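Local coordinates for protein endoglucanase (Bacillus akibai, PDB 1UWW) that binds non-crystalline cellulose as the family 28 carbohydrate-binding module of an alkaline endo-1,4-beta-glucanase, an enzyme that cleaves internal beta-1,4 linkages of cellulose, at residues Asn116-Ile128 against Tyr145-Ile157. Residues are numbered along the deposited sequence; the frame is centred on the assembly and turned at random.
Sequences NGYWVQAPKTYTI and YEVKINVRDITNI. With CA (calcium ion), chain E.
Y126 turns one face of its ring to V147, and I128 sets its tip on the ring of Y145, at one edge of the beta-sandwich of this family 28 carbohydrate-binding module. Strands 120-129 and 142-150 belong to the two facing antiparallel sheets; the axes of the short segments 126-128 and 145-150 approach to 8.3 Å, with N-to-C directions 155° apart, and this spacing between different sheets leaves the joining to side chains. With CG anti to the backbone N (chi1 -173°), the Y126 ring reaches across to V147, whose CA stands 4.2 Å from the ring centroid, 18° off the normal and offset toward the rim: a CH-pi contact. The second has I128 CD1 4.0 Å from the Y145 centroid, while Y126 OH lies at the edge of that ring, 3.9 Å from Y145 CD2. F93 of strand 88-97 touches both I128 and V147. Further along, A122 CB presses on I149 CG2 at 3.5 Å, tighter than usual for two carbons, and I154 CD1 lies 3.9 Å from A122 CA. Beside these apolar contacts, the K124 chain bends at its last two torsions, bringing NZ to D153 OD2 in a salt bridge whose 2.5 Å is unusually short and doubtful in exact value. N150 OD1 accepts from D153 N at 2.9 Å, an Asx motif. Water 1 connects both segments, accepting from K124 N and NZ and donating to N150 O.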
ATOM      1  N   ASN A 116       8.766   2.253 -19.045  1.00 29.24           N
ATOM      2  CA  ASN A 116       8.071   1.186 -18.310  1.00 29.24           C
ATOM      3  C   ASN A 116       6.564   1.341 -18.246  1.00 28.07           C
ATOM      4  O   ASN A 116       5.964   1.337 -17.166  1.00 27.01           O
ATOM      5  CB  ASN A 116       8.605   1.004 -16.874  1.00 30.49           C
ATOM      6  CG  ASN A 116       8.376  -0.425 -16.348  1.00 33.27           C
ATOM      7  OD1 ASN A 116       9.166  -1.338 -16.643  1.00 36.91           O
ATOM      8  ND2 ASN A 116       7.283  -0.631 -15.602  1.00 33.12           N
ATOM      9  N   GLY A 117       5.926   1.475 -19.398  1.00 26.63           N
ATOM     10  CA  GLY A 117       4.478   1.425 -19.453  1.00 26.20           C
ATOM     11  C   GLY A 117       3.780   2.589 -18.768  1.00 24.88           C
ATOM     12  O   GLY A 117       2.582   2.509 -18.471  1.00 25.26           O
ATOM     13  N   TYR A 118       4.524   3.673 -18.517  1.00 23.43           N
ATOM     14  CA  TYR A 118       3.995   4.874 -17.872  1.00 22.90           C
ATOM     15  C   TYR A 118       3.432   4.593 -16.464  1.00 21.42           C
ATOM     16  O   TYR A 118       2.530   5.278 -15.997  1.00 21.25           O
ATOM     17  CB  TYR A 118       2.908   5.562 -18.746  1.00 23.19           C
ATOM     18  CG  TYR A 118       3.384   5.952 -20.123  1.00 25.55           C
ATOM     19  CD1 TYR A 118       3.328   5.046 -21.181  1.00 27.97           C
ATOM     20  CD2 TYR A 118       3.900   7.212 -20.365  1.00 26.99           C
ATOM     21  CE1 TYR A 118       3.777   5.394 -22.443  1.00 30.94           C
ATOM     22  CE2 TYR A 118       4.344   7.572 -21.636  1.00 30.67           C
ATOM     23  CZ  TYR A 118       4.291   6.649 -22.657  1.00 30.61           C
ATOM     24  OH  TYR A 118       4.732   7.001 -23.913  1.00 34.97           O
ATOM     25  N   TRP A 119       3.967   3.603 -15.766  1.00 21.00           N
ATOM     26  CA  TRP A 119       3.481   3.297 -14.418  1.00 20.41           C
ATOM     27  C   TRP A 119       4.465   2.409 -13.710  1.00 20.45           C
ATOM     28  O   TRP A 119       4.640   1.239 -14.071  1.00 20.97           O
ATOM     29  CB  TRP A 119       2.106   2.590 -14.435  1.00 20.05           C
ATOM     30  CG  TRP A 119       1.492   2.518 -13.084  1.00 20.79           C
ATOM     31  CD1 TRP A 119       1.724   1.581 -12.107  1.00 22.37           C
ATOM     32  CD2 TRP A 119       0.552   3.427 -12.547  1.00 22.21           C
ATOM     33  NE1 TRP A 119       0.998   1.896 -10.988  1.00 22.88           N
ATOM     34  CE2 TRP A 119       0.252   3.016 -11.228  1.00 23.78           C
ATOM     35  CE3 TRP A 119      -0.070   4.571 -13.041  1.00 23.17           C
ATOM     36  CZ2 TRP A 119      -0.668   3.691 -10.415  1.00 23.82           C
ATOM     37  CZ3 TRP A 119      -0.973   5.235 -12.237  1.00 25.37           C
ATOM     38  CH2 TRP A 119      -1.262   4.800 -10.937  1.00 26.46           C
ATOM     39  N   VAL A 120       5.130   2.963 -12.703  1.00 19.15           N
ATOM     40  CA  VAL A 120       5.837   2.190 -11.697  1.00 19.62           C
ATOM     41  C   VAL A 120       5.426   2.754 -10.347  1.00 18.92           C
ATOM     42  O   VAL A 120       5.141   3.930 -10.207  1.00 20.20           O
ATOM     43  CB  VAL A 120       7.372   2.210 -11.866  1.00 20.10           C
ATOM     44  CG1 VAL A 120       7.795   1.641 -13.208  1.00 22.00           C
ATOM     45  CG2 VAL A 120       7.951   3.586 -11.652  1.00 21.29           C
ATOM     46  N   GLN A 121       5.441   1.937  -9.335  1.00 20.27           N
ATOM     47  CA  GLN A 121       4.947   2.326  -8.037  1.00 20.02           C
ATOM     48  C   GLN A 121       5.918   1.898  -6.957  1.00 20.06           C
ATOM     49  O   GLN A 121       6.445   0.782  -6.993  1.00 20.02           O
ATOM     50  CB  GLN A 121       3.593   1.654  -7.828  1.00 21.62           C
ATOM     51  CG  GLN A 121       2.834   2.090  -6.612  1.00 23.04           C
ATOM     52  CD  GLN A 121       1.395   1.605  -6.616  1.00 23.53           C
ATOM     53  OE1 GLN A 121       0.837   1.309  -7.679  1.00 27.51           O
ATOM     54  NE2 GLN A 121       0.789   1.567  -5.436  1.00 25.08           N
ATOM     55  N   ALA A 122       6.177   2.742  -5.967  1.00 19.03           N
ATOM     56  CA  ALA A 122       6.990   2.317  -4.850  1.00 19.31           C
ATOM     57  C   ALA A 122       6.232   1.187  -4.156  1.00 19.58           C
ATOM     58  O   ALA A 122       5.011   1.302  -3.907  1.00 18.90           O
ATOM     59  CB  ALA A 122       7.243   3.442  -3.899  1.00 19.84           C
ATOM     60  N   PRO A 123       6.887   0.057  -3.899  1.00 19.39           N
ATOM     61  CA  PRO A 123       6.158  -1.086  -3.379  1.00 20.31           C
ATOM     62  C   PRO A 123       5.519  -0.925  -2.023  1.00 20.52           C
ATOM     63  O   PRO A 123       4.464  -1.500  -1.788  1.00 22.03           O
ATOM     64  CB  PRO A 123       7.203  -2.209  -3.396  1.00 20.31           C
ATOM     65  CG  PRO A 123       8.467  -1.609  -3.492  1.00 23.74           C
ATOM     66  CD  PRO A 123       8.290  -0.293  -4.210  1.00 19.53           C
ATOM     67  N   LYS A 124       6.092  -0.133  -1.133  1.00 20.10           N
ATOM     68  CA  LYS A 124       5.599  -0.012   0.236  1.00 21.87           C
ATOM     69  C   LYS A 124       4.732   1.229   0.436  1.00 21.59           C
ATOM     70  O   LYS A 124       5.169   2.347   0.228  1.00 22.86           O
ATOM     71  CB  LYS A 124       6.759  -0.003   1.224  1.00 23.05           C
ATOM     72  CG  LYS A 124       7.564  -1.280   1.169  1.00 27.94           C
ATOM     73  CD  LYS A 124       9.029  -1.066   1.537  1.00 32.22           C
ATOM     74  CE  LYS A 124       9.954  -1.730   0.542  1.00 34.10           C
ATOM     75  NZ  LYS A 124      10.640  -0.776  -0.348  1.00 35.44           N
ATOM     76  N   THR A 125       3.498   1.009   0.848  1.00 21.01           N
ATOM     77  CA  THR A 125       2.594   2.078   1.225  1.00 21.16           C
ATOM     78  C   THR A 125       2.989   2.714   2.564  1.00 21.20           C
ATOM     79  O   THR A 125       3.398   1.981   3.471  1.00 22.43           O
ATOM     80  CB  THR A 125       1.242   1.424   1.332  1.00 21.00           C
ATOM     81  OG1 THR A 125       0.925   0.832   0.062  1.00 21.22           O
ATOM     82  CG2 THR A 125       0.148   2.447   1.625  1.00 22.41           C
ATOM     83  N   TYR A 126       2.892   4.041   2.685  1.00 20.14           N
ATOM     84  CA  TYR A 126       3.076   4.765   3.940  1.00 19.31           C
ATOM     85  C   TYR A 126       1.696   5.037   4.528  1.00 18.93           C
ATOM     86  O   TYR A 126       0.887   5.736   3.931  1.00 20.03           O
ATOM     87  CB  TYR A 126       3.830   6.095   3.733  1.00 20.63           C
ATOM     88  CG  TYR A 126       4.171   6.786   5.029  1.00 20.83           C
ATOM     89  CD1 TYR A 126       3.235   7.567   5.684  1.00 22.80           C
ATOM     90  CD2 TYR A 126       5.407   6.574   5.645  1.00 22.45           C
ATOM     91  CE1 TYR A 126       3.514   8.170   6.883  1.00 23.93           C
ATOM     92  CE2 TYR A 126       5.706   7.168   6.866  1.00 23.08           C
ATOM     93  CZ  TYR A 126       4.734   7.984   7.478  1.00 23.66           C
ATOM     94  OH  TYR A 126       4.961   8.604   8.688  1.00 30.27           O
ATOM     95  N   THR A 127       1.433   4.551   5.720  1.00 18.58           N
ATOM     96  CA  THR A 127       0.100   4.574   6.293  1.00 18.86           C
ATOM     97  C   THR A 127       0.080   5.432   7.561  1.00 19.41           C
ATOM     98  O   THR A 127       0.943   5.270   8.449  1.00 21.40           O
ATOM     99  CB  THR A 127      -0.362   3.132   6.576  1.00 20.09           C
ATOM    100  OG1 THR A 127      -0.408   2.395   5.355  1.00 21.90           O
ATOM    101  CG2 THR A 127      -1.776   3.098   7.177  1.00 20.07           C
ATOM    102  N   ILE A 128      -0.893   6.333   7.636  1.00 18.80           N
ATOM    103  CA  ILE A 128      -1.167   7.133   8.816  1.00 19.31           C
ATOM    104  C   ILE A 128      -2.442   6.621   9.452  1.00 18.99           C
ATOM    105  O   ILE A 128      -3.477   6.557   8.797  1.00 19.09           O
ATOM    106  CB  ILE A 128      -1.360   8.598   8.403  1.00 19.69           C
ATOM    107  CG1 ILE A 128      -0.021   9.137   7.897  1.00 21.15           C
ATOM    108  CG2 ILE A 128      -1.869   9.428   9.577  1.00 20.99           C
ATOM    109  CD1 ILE A 128      -0.060  10.497   7.393  1.00 21.97           C
ATOM    110  N   TYR A 145       4.170  14.254  10.281  1.00 17.18           N
ATOM    111  CA  TYR A 145       4.685  12.959   9.852  1.00 17.62           C
ATOM    112  C   TYR A 145       5.865  13.159   8.911  1.00 18.45           C
ATOM    113  O   TYR A 145       5.843  13.990   8.023  1.00 18.63           O
ATOM    114  CB  TYR A 145       3.593  12.163   9.127  1.00 18.02           C
ATOM    115  CG  TYR A 145       2.436  11.873  10.004  1.00 18.90           C
ATOM    116  CD1 TYR A 145       1.397  12.799  10.136  1.00 20.50           C
ATOM    117  CD2 TYR A 145       2.396  10.728  10.794  1.00 19.91           C
ATOM    118  CE1 TYR A 145       0.336  12.583  10.985  1.00 21.56           C
ATOM    119  CE2 TYR A 145       1.318  10.518  11.675  1.00 20.94           C
ATOM    120  CZ  TYR A 145       0.328  11.442  11.749  1.00 21.83           C
ATOM    121  OH  TYR A 145      -0.727  11.202  12.605  1.00 26.59           O
ATOM    122  N   GLU A 146       6.904  12.381   9.132  1.00 20.14           N
ATOM    123  CA  GLU A 146       8.071  12.320   8.263  1.00 21.53           C
ATOM    124  C   GLU A 146       7.861  11.214   7.256  1.00 20.92           C
ATOM    125  O   GLU A 146       8.176  10.049   7.523  1.00 22.44           O
ATOM    126  CB  GLU A 146       9.285  12.012   9.133  1.00 23.34           C
ATOM    127  CG  GLU A 146       9.648  13.138  10.064  1.00 27.86           C
ATOM    128  CD  GLU A 146      10.334  14.245   9.321  1.00 33.63           C
ATOM    129  OE1 GLU A 146      10.551  14.081   8.093  1.00 36.91           O
ATOM    130  OE2 GLU A 146      10.675  15.269   9.952  1.00 38.02           O
ATOM    131  N   VAL A 147       7.264  11.533   6.127  1.00 18.98           N
ATOM    132  CA  VAL A 147       6.961  10.526   5.128  1.00 18.56           C
ATOM    133  C   VAL A 147       8.261  10.144   4.416  1.00 18.89           C
ATOM    134  O   VAL A 147       8.998  11.003   3.990  1.00 20.06           O
ATOM    135  CB  VAL A 147       5.888  11.007   4.168  1.00 18.83           C
ATOM    136  CG1 VAL A 147       5.595   9.962   3.085  1.00 18.82           C
ATOM    137  CG2 VAL A 147       4.628  11.360   4.971  1.00 19.42           C
ATOM    138  N   LYS A 148       8.564   8.852   4.398  1.00 18.91           N
ATOM    139  CA  LYS A 148       9.803   8.352   3.794  1.00 19.73           C
ATOM    140  C   LYS A 148       9.434   7.092   3.029  1.00 20.28           C
ATOM    141  O   LYS A 148       8.993   6.133   3.633  1.00 22.27           O
ATOM    142  CB  LYS A 148      10.845   8.069   4.887  1.00 21.80           C
ATOM    143  CG  LYS A 148      12.182   7.573   4.440  1.00 25.38           C
ATOM    144  CD  LYS A 148      13.168   7.532   5.630  1.00 30.00           C
ATOM    145  CE  LYS A 148      14.607   7.219   5.245  1.00 31.99           C
ATOM    146  NZ  LYS A 148      15.578   7.871   6.178  1.00 36.64           N
ATOM    147  N   ILE A 149       9.517   7.166   1.699  1.00 18.52           N
ATOM    148  CA  ILE A 149       9.075   6.072   0.832  1.00 19.19           C
ATOM    149  C   ILE A 149      10.278   5.569   0.030  1.00 18.77           C
ATOM    150  O   ILE A 149      10.944   6.333  -0.644  1.00 18.66           O
ATOM    151  CB  ILE A 149       7.931   6.521  -0.108  1.00 19.16           C
ATOM    152  CG1 ILE A 149       6.695   6.949   0.735  1.00 20.78           C
ATOM    153  CG2 ILE A 149       7.547   5.417  -1.065  1.00 21.09           C
ATOM    154  CD1 ILE A 149       5.655   7.705  -0.013  1.00 23.02           C
ATOM    155  N   ASN A 150      10.541   4.268   0.133  1.00 18.57           N
ATOM    156  CA  ASN A 150      11.695   3.647  -0.484  1.00 18.96           C
ATOM    157  C   ASN A 150      11.473   3.487  -1.984  1.00 17.67           C
ATOM    158  O   ASN A 150      10.532   2.833  -2.427  1.00 19.82           O
ATOM    159  CB  ASN A 150      11.961   2.296   0.172  1.00 19.74           C
ATOM    160  CG  ASN A 150      13.275   1.670  -0.265  1.00 21.43           C
ATOM    161  OD1 ASN A 150      13.584   1.604  -1.450  1.00 22.71           O
ATOM    162  ND2 ASN A 150      14.070   1.221   0.713  1.00 25.94           N
ATOM    163  N   VAL A 151      12.351   4.109  -2.754  1.00 18.10           N
ATOM    164  CA  VAL A 151      12.370   3.960  -4.211  1.00 18.26           C
ATOM    165  C   VAL A 151      13.539   3.113  -4.743  1.00 18.84           C
ATOM    166  O   VAL A 151      13.545   2.746  -5.913  1.00 18.96           O
ATOM    167  CB  VAL A 151      12.357   5.328  -4.927  1.00 18.20           C
ATOM    168  CG1 VAL A 151      11.037   6.066  -4.651  1.00 17.89           C
ATOM    169  CG2 VAL A 151      13.539   6.203  -4.514  1.00 18.85           C
ATOM    170  N   ARG A 152      14.512   2.837  -3.890  1.00 19.20           N
ATOM    171  CA  ARG A 152      15.582   1.885  -4.196  1.00 19.81           C
ATOM    172  C   ARG A 152      14.981   0.528  -4.542  1.00 21.15           C
ATOM    173  O   ARG A 152      15.494  -0.181  -5.418  1.00 22.00           O
ATOM    174  CB  ARG A 152      16.533   1.805  -3.008  1.00 20.18           C
ATOM    175  CG  ARG A 152      17.732   0.875  -3.202  1.00 20.63           C
ATOM    176  CD  ARG A 152      18.496   1.103  -4.470  1.00 21.64           C
ATOM    177  NE  ARG A 152      18.795   2.506  -4.726  1.00 20.18           N
ATOM    178  CZ  ARG A 152      19.202   2.966  -5.903  1.00 21.53           C
ATOM    179  NH1 ARG A 152      19.385   2.124  -6.912  1.00 21.33           N
ATOM    180  NH2 ARG A 152      19.419   4.252  -6.122  1.00 19.62           N
ATOM    181  N   ASP A 153      13.852   0.210  -3.923  1.00 21.92           N
ATOM    182  CA  ASP A 153      13.178  -1.076  -4.106  1.00 23.44           C
ATOM    183  C   ASP A 153      12.336  -1.179  -5.368  1.00 23.73           C
ATOM    184  O   ASP A 153      11.743  -2.243  -5.621  1.00 26.40           O
ATOM    185  CB  ASP A 153      12.377  -1.415  -2.846  1.00 25.33           C
ATOM    186  CG  ASP A 153      13.289  -1.780  -1.666  1.00 28.38           C
ATOM    187  OD1 ASP A 153      14.503  -2.007  -1.904  1.00 36.86           O
ATOM    188  OD2 ASP A 153      12.913  -1.838  -0.482  1.00 33.21           O
ATOM    189  N   ILE A 154      12.302  -0.147  -6.206  1.00 22.01           N
ATOM    190  CA  ILE A 154      11.642  -0.245  -7.510  1.00 21.18           C
ATOM    191  C   ILE A 154      12.616  -0.882  -8.479  1.00 22.46           C
ATOM    192  O   ILE A 154      13.553  -0.246  -8.931  1.00 22.36           O
ATOM    193  CB  ILE A 154      11.170   1.157  -8.012  1.00 20.84           C
ATOM    194  CG1 ILE A 154      10.178   1.788  -7.025  1.00 21.18           C
ATOM    195  CG2 ILE A 154      10.486   1.067  -9.381  1.00 21.10           C
ATOM    196  CD1 ILE A 154       9.840   3.234  -7.301  1.00 21.57           C
ATOM    197  N   THR A 155      12.363  -2.136  -8.836  1.00 23.35           N
ATOM    198  CA  THR A 155      13.268  -2.855  -9.730  1.00 24.31           C
ATOM    199  C   THR A 155      13.046  -2.565 -11.188  1.00 24.07           C
ATOM    200  O   THR A 155      13.953  -2.825 -11.978  1.00 25.11           O
ATOM    201  CB  THR A 155      13.187  -4.363  -9.536  1.00 24.46           C
ATOM    202  OG1 THR A 155      11.859  -4.824  -9.830  1.00 26.56           O
ATOM    203  CG2 THR A 155      13.472  -4.738  -8.083  1.00 25.20           C
ATOM    204  N   ASN A 156      11.893  -2.017 -11.564  1.00 24.19           N
ATOM    205  CA  ASN A 156      11.615  -1.741 -12.978  1.00 25.65           C
ATOM    206  C   ASN A 156      12.013  -0.345 -13.413  1.00 24.93           C
ATOM    207  O   ASN A 156      11.557   0.157 -14.445  1.00 26.87           O
ATOM    208  CB  ASN A 156      10.147  -1.979 -13.300  1.00 26.25           C
ATOM    209  CG  ASN A 156       9.890  -3.375 -13.803  1.00 29.78           C
ATOM    210  OD1 ASN A 156      10.670  -3.930 -14.595  1.00 34.78           O
ATOM    211  ND2 ASN A 156       8.790  -3.944 -13.369  1.00 29.49           N
ATOM    212  N   ILE A 157      12.853   0.302 -12.614  1.00 22.62           N
ATOM    213  CA  ILE A 157      13.571   1.476 -13.085  1.00 22.17           C
ATOM    214  C   ILE A 157      15.040   1.263 -12.795  1.00 21.54           C
ATOM    215  O   ILE A 157      15.418   0.401 -12.025  1.00 22.38           O
ATOM    216  CB  ILE A 157      13.080   2.815 -12.446  1.00 21.23           C
ATOM    217  CG1 ILE A 157      13.387   2.856 -10.948  1.00 21.42           C
ATOM    218  CG2 ILE A 157      11.585   3.076 -12.748  1.00 22.51           C
ATOM    219  CD1 ILE A 157      12.930   4.104 -10.248  1.00 22.51           C
TER
HETATM  220 CA    CA E1194      11.529  16.419   7.679  1.00 36.81          CA
HETATM  221  O   HOH W   1       8.733   1.250  -1.163  1.00 25.69           O
HETATM  222  O   HOH W   2      11.394  17.224   9.383  1.00 32.56           O
HETATM  223  O   HOH W   3      13.825  16.305   8.756  1.00 46.53           O
HETATM  224  O   HOH W   4      12.543  18.491   6.748  1.00 36.42           O
HETATM  225  O   HOH W   5      11.209  15.262   5.517  1.00 27.56           O